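Local coordinates for 3-oxoacyl-[acyl-carrier-protein] synthase 2 (PDB 4JGA) that probably catalyses condensation of malonyl-acyl carrier protein with a growing acyl chain, the elongation step of bacterial fatty acid synthesis, at residues Val26-Leu31 and Ser359-Leu364; Val219-Phe224 and Phe252-Gly257; Glu279-Gly284 and Ser428-Ser433. One frame throughout, in Å; residues are numbered along the deposited sequence. Where two conformers were deposited one is given.

Contact 1: Val26-Leu31 and Ser359-Leu364; sequences VTPVGL and SSIGHL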
ATOM      1  N   VAL A  26       2.000  -5.313 -19.584  1.00 12.12           N
ATOM      2  CA  VAL A  26       1.149  -4.492 -20.444  1.00 12.67           C
ATOM      3  C   VAL A  26       1.767  -3.103 -20.463  1.00 12.31           C
ATOM      4  O   VAL A  26       1.820  -2.432 -19.425  1.00 11.82           O
ATOM      5  CB  VAL A  26      -0.290  -4.391 -19.944  1.00 13.05           C
ATOM      6  CG1 VAL A  26      -1.122  -3.518 -20.870  1.00 13.77           C
ATOM      7  CG2 VAL A  26      -0.895  -5.786 -19.870  1.00 13.61           C
ATOM      8  N   THR A  27       2.278  -2.703 -21.621  1.00 12.61           N
ATOM      9  CA  THR A  27       3.032  -1.448 -21.722  1.00 12.39           C
ATOM     10  C   THR A  27       2.643  -0.654 -22.976  1.00 13.02           C
ATOM     11  O   THR A  27       1.973  -1.169 -23.861  1.00 13.76           O
ATOM     12  CB  THR A  27       4.558  -1.692 -21.753  1.00 12.17           C
ATOM     13  OG1 THR A  27       4.957  -2.107 -23.063  1.00 12.69           O
ATOM     14  CG2 THR A  27       5.001  -2.717 -20.672  1.00 11.67           C
ATOM     15  N   PRO A  28       3.031   0.612 -23.035  1.00 12.78           N
ATOM     16  CA  PRO A  28       2.776   1.413 -24.202  1.00 13.58           C
ATOM     17  C   PRO A  28       3.474   0.902 -25.499  1.00 14.20           C
ATOM     18  O   PRO A  28       3.183   1.409 -26.571  1.00 14.96           O
ATOM     19  CB  PRO A  28       3.337   2.772 -23.813  1.00 13.23           C
ATOM     20  CG  PRO A  28       3.151   2.827 -22.359  1.00 12.41           C
ATOM     21  CD  PRO A  28       3.471   1.441 -21.902  1.00 12.13           C
ATOM     22  N   VAL A  29       4.369  -0.077 -25.399  1.00 13.91           N
ATOM     23  CA  VAL A  29       4.903  -0.702 -26.612  1.00 14.74           C
ATOM     24  C   VAL A  29       4.593  -2.188 -26.735  1.00 15.04           C
ATOM     25  O   VAL A  29       5.210  -2.876 -27.519  1.00 15.74           O
ATOM     26  CB  VAL A  29       6.397  -0.446 -26.757  1.00 14.58           C
ATOM     27  CG1 VAL A  29       6.644   1.043 -26.890  1.00 14.59           C
ATOM     28  CG2 VAL A  29       7.172  -1.013 -25.582  1.00 13.83           C
ATOM     29  N   GLY A  30       3.572  -2.684 -26.044  1.00 14.89           N
ATOM     30  CA  GLY A  30       3.165  -4.081 -26.236  1.00 15.45           C
ATOM     31  C   GLY A  30       2.193  -4.593 -25.185  1.00 15.22           C
ATOM     32  O   GLY A  30       2.256  -4.185 -24.017  1.00 14.43           O
ATOM     33  N   LEU A  31       1.328  -5.518 -25.589  1.00 16.06           N
ATOM     34  CA  LEU A  31       0.281  -6.081 -24.714  1.00 16.13           C
ATOM     35  C   LEU A  31       0.737  -7.330 -23.960  1.00 15.61           C
ATOM     36  O   LEU A  31      -0.023  -7.895 -23.200  1.00 15.54           O
ATOM     37  CB  LEU A  31      -0.970  -6.417 -25.551  1.00 17.55           C
ATOM     38  CG  LEU A  31      -1.554  -5.262 -26.346  1.00 18.34           C
ATOM     39  CD1 LEU A  31      -2.791  -5.697 -27.103  1.00 19.95           C
ATOM     40  CD2 LEU A  31      -1.870  -4.095 -25.426  1.00 17.81           C
ATOM     41  N   SER A 359      12.699   6.332 -21.479  1.00 11.93           N
ATOM     42  CA  SER A 359      12.949   6.967 -22.772  1.00 12.78           C
ATOM     43  C   SER A 359      12.014   6.434 -23.867  1.00 13.13           C
ATOM     44  O   SER A 359      11.754   7.136 -24.855  1.00 13.85           O
ATOM     45  CB  SER A 359      14.421   6.779 -23.197  1.00 13.28           C
ATOM     46  OG  SER A 359      14.703   5.454 -23.586  1.00 13.16           O
ATOM     47  N   SER A 360      11.515   5.206 -23.687  1.00 12.68           N
ATOM     48  CA  SER A 360      10.615   4.596 -24.662  0.60 13.03           C
ATOM     49  C   SER A 360       9.151   4.610 -24.245  1.00 12.74           C
ATOM     50  O   SER A 360       8.282   4.937 -25.059  1.00 13.28           O
ATOM     51  CB  SER A 360      11.010   3.170 -24.974  0.60 12.96           C
ATOM     52  OG  SER A 360       9.888   2.475 -25.460  0.60 12.90           O
ATOM     53  N   ILE A 361       8.856   4.252 -23.005  1.00 12.09           N
ATOM     54  CA  ILE A 361       7.448   4.096 -22.579  1.00 11.84           C
ATOM     55  C   ILE A 361       6.945   5.139 -21.615  1.00 11.70           C
ATOM     56  O   ILE A 361       5.783   5.091 -21.199  1.00 11.49           O
ATOM     57  CB  ILE A 361       7.181   2.702 -21.970  1.00 11.25           C
ATOM     58  CG1 ILE A 361       8.031   2.424 -20.724  1.00 10.60           C
ATOM     59  CG2 ILE A 361       7.419   1.620 -23.013  1.00 11.64           C
ATOM     60  CD1 ILE A 361       7.645   1.150 -19.992  1.00 10.09           C
ATOM     61  N   GLY A 362       7.804   6.067 -21.239  1.00 11.89           N
ATOM     62  CA  GLY A 362       7.418   7.068 -20.275  1.00 11.97           C
ATOM     63  C   GLY A 362       7.480   6.500 -18.870  1.00 11.45           C
ATOM     64  O   GLY A 362       8.104   5.438 -18.601  1.00 11.26           O
ATOM     65  N   HIS A 363       6.851   7.227 -17.966  1.00 11.47           N
ATOM     66  CA  HIS A 363       6.931   6.939 -16.546  1.00 10.91           C
ATOM     67  C   HIS A 363       5.594   6.339 -16.080  1.00 10.42           C
ATOM     68  O   HIS A 363       4.609   7.041 -15.924  1.00 10.54           O
ATOM     69  CB  HIS A 363       7.252   8.243 -15.823  1.00 11.15           C
ATOM     70  CG  HIS A 363       7.562   8.074 -14.376  1.00 10.73           C
ATOM     71  ND1 HIS A 363       7.367   6.885 -13.703  1.00 10.37           N
ATOM     72  CD2 HIS A 363       8.008   8.962 -13.457  1.00 10.74           C
ATOM     73  CE1 HIS A 363       7.722   7.039 -12.436  1.00 10.03           C
ATOM     74  NE2 HIS A 363       8.109   8.295 -12.263  1.00 10.35           N
ATOM     75  N   LEU A 364       5.581   5.029 -15.865  1.00 10.05           N
ATOM     76  CA  LEU A 364       4.360   4.305 -15.473  1.00  9.73           C
ATOM     77  C   LEU A 364       4.049   4.377 -13.985  1.00  9.13           C
ATOM     78  O   LEU A 364       3.223   3.629 -13.470  1.00  8.86           O
ATOM     79  CB  LEU A 364       4.454   2.848 -15.934  1.00  9.74           C
ATOM     80  CG  LEU A 364       3.984   2.585 -17.369  1.00 10.36           C
ATOM     81  CD1 LEU A 364       4.835   3.293 -18.421  1.00 10.97           C
ATOM     82  CD2 LEU A 364       3.939   1.084 -17.664  1.00 10.32           C
TER
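Thr-27 OG1, which lies beside Ile-361 CG2, takes part in two hydrogen bonds. It accepts from Val-29 N at 3.2 Å, with an N-H...O angle of 148°, and shares a second hydrogen bond with Ser-36 OG of helix 33-41. The first bond makes an ST turn. A type I beta turn from Thr-27 to Gly-30 is superimposed on it, and Gly-30 N reaches Thr-27 O at 3.1 Å. Together they hold Pro-28 and Val-29 forward, against the end of helix 358-361.

Across the contact the side chains meet through apolar atoms. The Pro-28 ring meets Ile-361 at about a right angle, with CD 3.9 Å from Ile-361 CB. Pro-28 CG rests 3.7 Å from Ile-361 O. Val-29 CG2 touches Ile-361 CG2 at 3.7 Å. Ile-361 sets this up through a chi1 of 61°, which leaves CG2 beside its own backbone N, next to both Val-29 methyls.

The two segments join the halves of a thiolase-type fold: the loop after strand 18-26 is part of the N-terminal ketoacyl synthase domain, the helix end part of the C-terminal one. Ile-40 of helix 33-41 covers Val-29 and Ile-361. Val-371 of helix 368-382 backs Ile-361 and Leu-364. On the Pro-28 side, Leu-364 CD1 approaches Pro-28 CD at 4.2 Å.

Gly-362 breaks the helix with a positive phi of 79°. Beyond it, the side chain of His-363 meets Cys-185 and His-326, an arrangement consistent with the Cys-His-His site of ketoacyl synthases.

Contact 2: Val219-Phe224 and Phe252-Gly257; sequences VGVAGF and FVMGEG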
ATOM      1  N   VAL A 219      -7.660  14.965 -14.349  1.00 12.27           N
ATOM      2  CA  VAL A 219      -7.181  15.465 -13.046  1.00 11.87           C
ATOM      3  C   VAL A 219      -5.762  14.962 -12.744  1.00 11.39           C
ATOM      4  O   VAL A 219      -4.961  15.669 -12.131  1.00 11.36           O
ATOM      5  CB  VAL A 219      -8.167  15.161 -11.909  1.00 11.50           C
ATOM      6  CG1 VAL A 219      -7.998  13.749 -11.398  1.00 10.99           C
ATOM      7  CG2 VAL A 219      -7.974  16.137 -10.747  1.00 11.57           C
ATOM      8  N   GLY A 220      -5.430  13.785 -13.258  1.00 11.02           N
ATOM      9  CA  GLY A 220      -4.073  13.240 -13.149  1.00 10.86           C
ATOM     10  C   GLY A 220      -3.026  14.071 -13.878  1.00 11.36           C
ATOM     11  O   GLY A 220      -1.994  14.446 -13.301  1.00 11.44           O
ATOM     12  N   VAL A 221      -3.271  14.344 -15.152  1.00 11.77           N
ATOM     13  CA  VAL A 221      -2.351  15.148 -15.923  1.00 12.37           C
ATOM     14  C   VAL A 221      -2.294  16.559 -15.332  1.00 12.63           C
ATOM     15  O   VAL A 221      -1.226  17.121 -15.188  1.00 12.76           O
ATOM     16  CB  VAL A 221      -2.752  15.209 -17.427  1.00 12.98           C
ATOM     17  CG1 VAL A 221      -1.808  16.113 -18.200  1.00 13.65           C
ATOM     18  CG2 VAL A 221      -2.764  13.797 -18.027  1.00 12.88           C
ATOM     19  N   ALA A 222      -3.464  17.141 -15.027  1.00 12.71           N
ATOM     20  CA  ALA A 222      -3.499  18.485 -14.435  1.00 13.02           C
ATOM     21  C   ALA A 222      -2.676  18.508 -13.138  1.00 12.70           C
ATOM     22  O   ALA A 222      -1.916  19.440 -12.897  1.00 13.12           O
ATOM     23  CB  ALA A 222      -4.924  18.912 -14.158  1.00 13.02           C
ATOM     24  N   GLY A 223      -2.789  17.445 -12.349  1.00 12.01           N
ATOM     25  CA  GLY A 223      -2.017  17.301 -11.103  1.00 11.77           C
ATOM     26  C   GLY A 223      -0.530  17.371 -11.286  1.00 12.11           C
ATOM     27  O   GLY A 223       0.163  18.157 -10.628  1.00 12.36           O
ATOM     28  N   PHE A 224      -0.031  16.601 -12.240  1.00 12.28           N
ATOM     29  CA  PHE A 224       1.408  16.562 -12.502  1.00 12.73           C
ATOM     30  C   PHE A 224       1.904  17.806 -13.200  1.00 13.79           C
ATOM     31  O   PHE A 224       3.031  18.253 -12.938  1.00 14.15           O
ATOM     32  CB  PHE A 224       1.802  15.274 -13.239  1.00 12.57           C
ATOM     33  CG  PHE A 224       1.845  14.068 -12.339  1.00 11.75           C
ATOM     34  CD1 PHE A 224       2.892  13.898 -11.455  1.00 11.56           C
ATOM     35  CD2 PHE A 224       0.813  13.146 -12.324  1.00 11.34           C
ATOM     36  CE1 PHE A 224       2.927  12.815 -10.607  1.00 11.00           C
ATOM     37  CE2 PHE A 224       0.841  12.045 -11.479  1.00 10.74           C
ATOM     38  CZ  PHE A 224       1.907  11.879 -10.611  1.00 10.56           C
ATOM     39  N   PHE A 252       9.182  14.571 -16.948  1.00 13.56           N
ATOM     40  CA  PHE A 252       8.774  13.253 -17.367  1.00 13.08           C
ATOM     41  C   PHE A 252       7.486  13.241 -18.199  1.00 13.26           C
ATOM     42  O   PHE A 252       6.773  14.241 -18.278  1.00 13.67           O
ATOM     43  CB  PHE A 252       8.782  12.220 -16.206  1.00 12.24           C
ATOM     44  CG  PHE A 252       7.702  12.350 -15.152  1.00 12.06           C
ATOM     45  CD1 PHE A 252       6.418  11.843 -15.363  1.00 11.86           C
ATOM     46  CD2 PHE A 252       8.029  12.768 -13.868  1.00 11.96           C
ATOM     47  CE1 PHE A 252       5.471  11.897 -14.378  1.00 11.75           C
ATOM     48  CE2 PHE A 252       7.065  12.799 -12.861  1.00 11.81           C
ATOM     49  CZ  PHE A 252       5.775  12.377 -13.123  1.00 11.59           C
ATOM     50  N   VAL A 253       7.250  12.118 -18.853  1.00 13.04           N
ATOM     51  CA  VAL A 253       6.015  11.859 -19.601  1.00 13.32           C
ATOM     52  C   VAL A 253       5.283  10.744 -18.842  1.00 12.58           C
ATOM     53  O   VAL A 253       5.877   9.694 -18.526  1.00 11.77           O
ATOM     54  CB  VAL A 253       6.312  11.433 -21.036  1.00 13.95           C
ATOM     55  CG1 VAL A 253       5.022  11.117 -21.816  1.00 14.43           C
ATOM     56  CG2 VAL A 253       7.107  12.525 -21.770  1.00 14.76           C
ATOM     57  N   MET A 254       4.038  11.011 -18.483  1.00 12.63           N
ATOM     58  CA  MET A 254       3.233  10.001 -17.814  1.00 12.32           C
ATOM     59  C   MET A 254       2.910   8.830 -18.758  1.00 12.22           C
ATOM     60  O   MET A 254       2.705   9.017 -19.954  1.00 12.71           O
ATOM     61  CB  MET A 254       1.894  10.564 -17.312  1.00 12.76           C
ATOM     62  CG  MET A 254       2.020  11.703 -16.329  1.00 12.95           C
ATOM     63  SD  MET A 254       0.425  12.484 -16.045  1.00 13.82           S
ATOM     64  CE  MET A 254      -0.441  11.145 -15.190  1.00 13.21           C
ATOM     65  N   GLY A 255       2.855   7.648 -18.176  1.00 11.52           N
ATOM     66  CA  GLY A 255       2.454   6.435 -18.862  1.00 11.66           C
ATOM     67  C   GLY A 255       1.580   5.520 -18.009  1.00 11.23           C
ATOM     68  O   GLY A 255       1.350   5.758 -16.816  1.00 10.59           O
ATOM     69  N   GLU A 256       1.066   4.478 -18.663  1.00 11.47           N
ATOM     70  CA  GLU A 256       0.125   3.552 -18.036  1.00 11.36           C
ATOM     71  C   GLU A 256       0.528   2.129 -18.402  1.00 10.97           C
ATOM     72  O   GLU A 256       1.130   1.897 -19.439  1.00 10.82           O
ATOM     73  CB  GLU A 256      -1.311   3.843 -18.490  1.00 12.13           C
ATOM     74  CG  GLU A 256      -1.480   3.802 -20.000  1.00 12.96           C
ATOM     75  CD  GLU A 256      -2.914   3.838 -20.481  1.00 13.68           C
ATOM     76  OE1 GLU A 256      -3.092   3.639 -21.695  1.00 14.23           O
ATOM     77  OE2 GLU A 256      -3.853   4.039 -19.666  1.00 14.20           O
ATOM     78  N   GLY A 257       0.177   1.199 -17.522  1.00 10.51           N
ATOM     79  CA  GLY A 257       0.343  -0.234 -17.792  1.00 10.48           C
ATOM     80  C   GLY A 257       0.602  -1.001 -16.521  1.00 10.01           C
ATOM     81  O   GLY A 257       0.260  -0.548 -15.426  1.00  9.70           O
TER
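Phe-224 is touched by two residues of the 252-257 loop, by Phe-252 at its CD1 side and by Met-254 at its CD2 side. With Phe-252 it forms an offset edge-to-face pair: the edge of Phe-252 is directed to the face of Phe-224. The centroids are 5.6 Å apart and the planes are turned by 65°. Phe-252 CZ does the touching, 3.7 Å from Phe-224 CD1.

Met-254 makes a Met-aromatic contact with the same ring. Its SD is 4.8 Å from the Phe-224 ring centroid, well off the ring normal, and its CE is 3.7 Å from Phe-224 CD2. The sulfur also lies against the helix, 3.8 Å from Val-221 CA and 4.0 Å from Val-221 CG2. The methionine runs straight through CB and CG, then bends at chi3 (67°), which brings CE obliquely to the ring, with Gly-220 O 4.1 Å from it.

The next shell fixes both partners. Leu-230, in the loop after helix 218-226, touches Phe-224, Phe-252 and Met-254. The backbone of Phe-252 is hydrogen-bonded to Ala-229 and Cys-231, and that of Met-254 to Gly-64. Phe-252 also meets His-363 edge-to-face, so this apolar cluster adjoins the probable active-site region of the synthase.

Helix 218-226 belongs to the dimer interface as well. Phe-224 packs on Ile-156 of the second subunit, and Val-219 on Phe-155 of that subunit. The helix start is tied down by two hydrogen bonds: Val-219 N to Glu-137 OE2, and Gly-220 N to Thr-217 OG1.

Contact 3: Glu279-Gly284 and Ser428-Ser433; sequences EVIGYG and SLVIKS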
ATOM      1  N   GLU A 279      17.833 -14.775 -10.210  1.00 13.60           N
ATOM      2  CA  GLU A 279      17.675 -14.808  -8.767  1.00 13.24           C
ATOM      3  C   GLU A 279      17.663 -13.361  -8.223  1.00 12.53           C
ATOM      4  O   GLU A 279      18.493 -12.530  -8.597  1.00 12.32           O
ATOM      5  CB  GLU A 279      18.779 -15.638  -8.126  1.00 13.97           C
ATOM      6  CG  GLU A 279      18.615 -15.809  -6.610  1.00 13.87           C
ATOM      7  CD  GLU A 279      19.767 -16.553  -5.962  1.00 14.67           C
ATOM      8  OE1 GLU A 279      20.650 -17.043  -6.713  1.00 15.15           O
ATOM      9  OE2 GLU A 279      19.745 -16.678  -4.710  1.00 14.66           O
ATOM     10  N   VAL A 280      16.696 -13.073  -7.366  1.00 12.00           N
ATOM     11  CA  VAL A 280      16.620 -11.771  -6.713  1.00 11.70           C
ATOM     12  C   VAL A 280      17.487 -11.874  -5.476  1.00 11.85           C
ATOM     13  O   VAL A 280      17.196 -12.645  -4.582  1.00 12.18           O
ATOM     14  CB  VAL A 280      15.179 -11.408  -6.299  1.00 11.33           C
ATOM     15  CG1 VAL A 280      15.103  -9.969  -5.821  1.00 10.92           C
ATOM     16  CG2 VAL A 280      14.238 -11.600  -7.466  1.00 11.32           C
ATOM     17  N   ILE A 281      18.581 -11.134  -5.456  1.00 11.91           N
ATOM     18  CA  ILE A 281      19.571 -11.296  -4.415  1.00 12.28           C
ATOM     19  C   ILE A 281      19.749 -10.075  -3.526  1.00 11.63           C
ATOM     20  O   ILE A 281      20.343 -10.185  -2.468  1.00 12.13           O
ATOM     21  CB  ILE A 281      20.966 -11.711  -4.978  1.00 13.11           C
ATOM     22  CG1 ILE A 281      21.477 -10.758  -6.062  1.00 13.13           C
ATOM     23  CG2 ILE A 281      20.941 -13.131  -5.490  1.00 13.75           C
ATOM     24  CD1 ILE A 281      22.956 -10.975  -6.357  1.00 14.00           C
ATOM     25  N   GLY A 282      19.284  -8.919  -3.961  1.00 10.89           N
ATOM     26  CA  GLY A 282      19.460  -7.710  -3.181  1.00 10.32           C
ATOM     27  C   GLY A 282      18.303  -6.766  -3.277  1.00  9.50           C
ATOM     28  O   GLY A 282      17.714  -6.591  -4.362  1.00  9.25           O
ATOM     29  N   TYR A 283      18.028  -6.106  -2.147  1.00  9.00           N
ATOM     30  CA  TYR A 283      16.923  -5.155  -2.019  1.00  8.35           C
ATOM     31  C   TYR A 283      17.329  -4.047  -1.043  1.00  8.31           C
ATOM     32  O   TYR A 283      17.648  -4.335   0.122  1.00  8.53           O
ATOM     33  CB  TYR A 283      15.685  -5.848  -1.466  1.00  8.10           C
ATOM     34  CG  TYR A 283      14.417  -5.025  -1.191  1.00  7.55           C
ATOM     35  CD1 TYR A 283      14.085  -3.888  -1.916  1.00  7.27           C
ATOM     36  CD2 TYR A 283      13.495  -5.474  -0.238  1.00  7.49           C
ATOM     37  CE1 TYR A 283      12.912  -3.205  -1.677  1.00  6.91           C
ATOM     38  CE2 TYR A 283      12.298  -4.811  -0.012  1.00  7.07           C
ATOM     39  CZ  TYR A 283      12.006  -3.685  -0.723  1.00  6.81           C
ATOM     40  OH  TYR A 283      10.811  -3.039  -0.466  1.00  6.41           O
ATOM     41  N   GLY A 284      17.319  -2.818  -1.540  1.00  7.93           N
ATOM     42  CA  GLY A 284      17.573  -1.631  -0.735  1.00  8.05           C
ATOM     43  C   GLY A 284      16.317  -0.769  -0.701  1.00  7.56           C
ATOM     44  O   GLY A 284      15.652  -0.589  -1.726  1.00  7.44           O
ATOM     45  N   SER A 428      15.829  -0.083  -4.568  1.00  9.39           N
ATOM     46  CA  SER A 428      16.757  -0.682  -5.540  1.00  9.79           C
ATOM     47  C   SER A 428      16.725  -2.196  -5.406  1.00  9.84           C
ATOM     48  O   SER A 428      16.671  -2.740  -4.278  1.00 10.10           O
ATOM     49  CB  SER A 428      18.185  -0.188  -5.326  1.00 10.73           C
ATOM     50  OG  SER A 428      18.268   1.187  -5.640  1.00 11.33           O
ATOM     51  N   LEU A 429      16.742  -2.862  -6.552  1.00  9.63           N
ATOM     52  CA  LEU A 429      16.718  -4.300  -6.618  1.00 10.03           C
ATOM     53  C   LEU A 429      17.929  -4.808  -7.422  1.00 10.67           C
ATOM     54  O   LEU A 429      18.290  -4.215  -8.439  1.00 10.57           O
ATOM     55  CB  LEU A 429      15.423  -4.759  -7.276  1.00  9.59           C
ATOM     56  CG  LEU A 429      14.160  -4.545  -6.424  1.00  9.27           C
ATOM     57  CD1 LEU A 429      12.888  -4.645  -7.293  1.00  9.16           C
ATOM     58  CD2 LEU A 429      14.135  -5.514  -5.249  1.00  9.73           C
ATOM     59  N   VAL A 430      18.541  -5.884  -6.940  1.00 11.60           N
ATOM     60  CA  VAL A 430      19.618  -6.558  -7.648  1.00 12.45           C
ATOM     61  C   VAL A 430      19.183  -7.983  -8.033  1.00 13.31           C
ATOM     62  O   VAL A 430      18.711  -8.774  -7.199  1.00 13.61           O
ATOM     63  CB  VAL A 430      20.920  -6.637  -6.828  1.00 13.40           C
ATOM     64  CG1 VAL A 430      21.988  -7.452  -7.568  1.00 14.34           C
ATOM     65  CG2 VAL A 430      21.430  -5.251  -6.520  1.00 13.32           C
ATOM     66  N   ILE A 431      19.414  -8.310  -9.301  1.00 13.84           N
ATOM     67  CA  ILE A 431      19.088  -9.597  -9.854  1.00 15.28           C
ATOM     68  C   ILE A 431      20.353 -10.185 -10.430  1.00 16.04           C
ATOM     69  O   ILE A 431      21.173  -9.469 -11.005  1.00 15.31           O
ATOM     70  CB  ILE A 431      18.128  -9.450 -11.037  1.00 15.83           C
ATOM     71  CG1 ILE A 431      16.825  -8.839 -10.575  1.00 16.17           C
ATOM     72  CG2 ILE A 431      17.818 -10.814 -11.639  1.00 17.26           C
ATOM     73  CD1 ILE A 431      15.965  -8.441 -11.793  1.00 16.99           C
ATOM     74  N   LYS A 432      20.490 -11.493 -10.330  1.00 17.25           N
ATOM     75  CA  LYS A 432      21.599 -12.137 -10.969  1.00 18.59           C
ATOM     76  C   LYS A 432      21.146 -13.304 -11.823  1.00 19.26           C
ATOM     77  O   LYS A 432      20.152 -13.933 -11.563  1.00 19.14           O
ATOM     78  CB  LYS A 432      22.671 -12.522  -9.940  1.00 20.22           C
ATOM     79  CG  LYS A 432      22.525 -13.897  -9.378  1.00 22.15           C
ATOM     80  CD  LYS A 432      23.696 -14.298  -8.531  1.00 24.28           C
ATOM     81  CE  LYS A 432      23.406 -15.653  -7.920  1.00 26.61           C
ATOM     82  NZ  LYS A 432      24.597 -16.324  -7.339  1.00 29.20           N
ATOM     83  N   SER A 433      21.913 -13.586 -12.848  1.00 20.28           N
ATOM     84  CA  SER A 433      21.731 -14.782 -13.625  1.00 21.97           C
ATOM     85  C   SER A 433      21.895 -16.000 -12.731  1.00 24.68           C
ATOM     86  O   SER A 433      22.789 -16.050 -11.878  1.00 25.00           O
ATOM     87  CB  SER A 433      22.768 -14.847 -14.743  1.00 22.16           C
ATOM     88  OG  SER A 433      22.934 -16.168 -15.135  1.00 23.76           O
TER
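Ile-281 and Gly-282 both face Val-430, and this pairing is a classic beta bulge between two antiparallel strands. Val-430 O accepts twice from the same face of its carbonyl plane: from Ile-281 N at 2.9 Å and from Gly-282 N at 3.3 Å. The second bond is longer and more bent, at 153°. Val-430 N returns a bond to Gly-282 O at 2.8 Å.

Packing is close where the strands face the central helices of the thiolase fold. Val-280, Leu-429 and Ile-431 meet Phe-373 of helix 368-382. Tyr-283 lies alongside Leu-429, with CD1 3.7 Å from Leu-429 CD2, and its ring edge also comes up to Ser-428 O. Its hydroxyl is hydrogen-bonded to Asp-194 on helix 187-200.

The looser, partly exposed side is that of the Ile-281 and Lys-432 side chains. They cross at about a right angle, Ile-281 CD1 3.9 Å from Lys-432 CB. The backbone there stays firm, with Glu-279 and Lys-432 joined by two hydrogen bonds. Glu-279 OE1 is 4.1 Å from Lys-432 NZ, beyond a salt bridge, and pairs instead with Arg-17.

Ser-428 OG bonds to Asn-418 OD1, and Asn-418 is a ligand of the bound potassium ion. Ser-428 is thus a second-shell residue of that site, while at the far end the lysine would add only a weaker, longer-range attraction for the carboxylate.

From the N terminus, the chain first passes 26-31, which meets 359-364 to close contact 1. Contact 2 is nested inside that long loop: 219-224 and 252-257 are only 28 residues apart. Contact 3 crosses contact 1, because 279-284 lies inside that loop and 428-433 beyond it. Contacts 1 and 2 touch. His-363 N lies 2.7 Å from Val-253 O, a probable hydrogen bond, and Pro-28 CD packs on Glu-256 O. Contact 3 stands apart, its centre about 29 Å from that of contact 2 and across the chain's centre. Contact 1 joins the N- and C-terminal ketoacyl synthase domains, contact 2 ties in the interface helix, and contact 3 pairs strands 278-287 and 425-432 of the large mixed sheet.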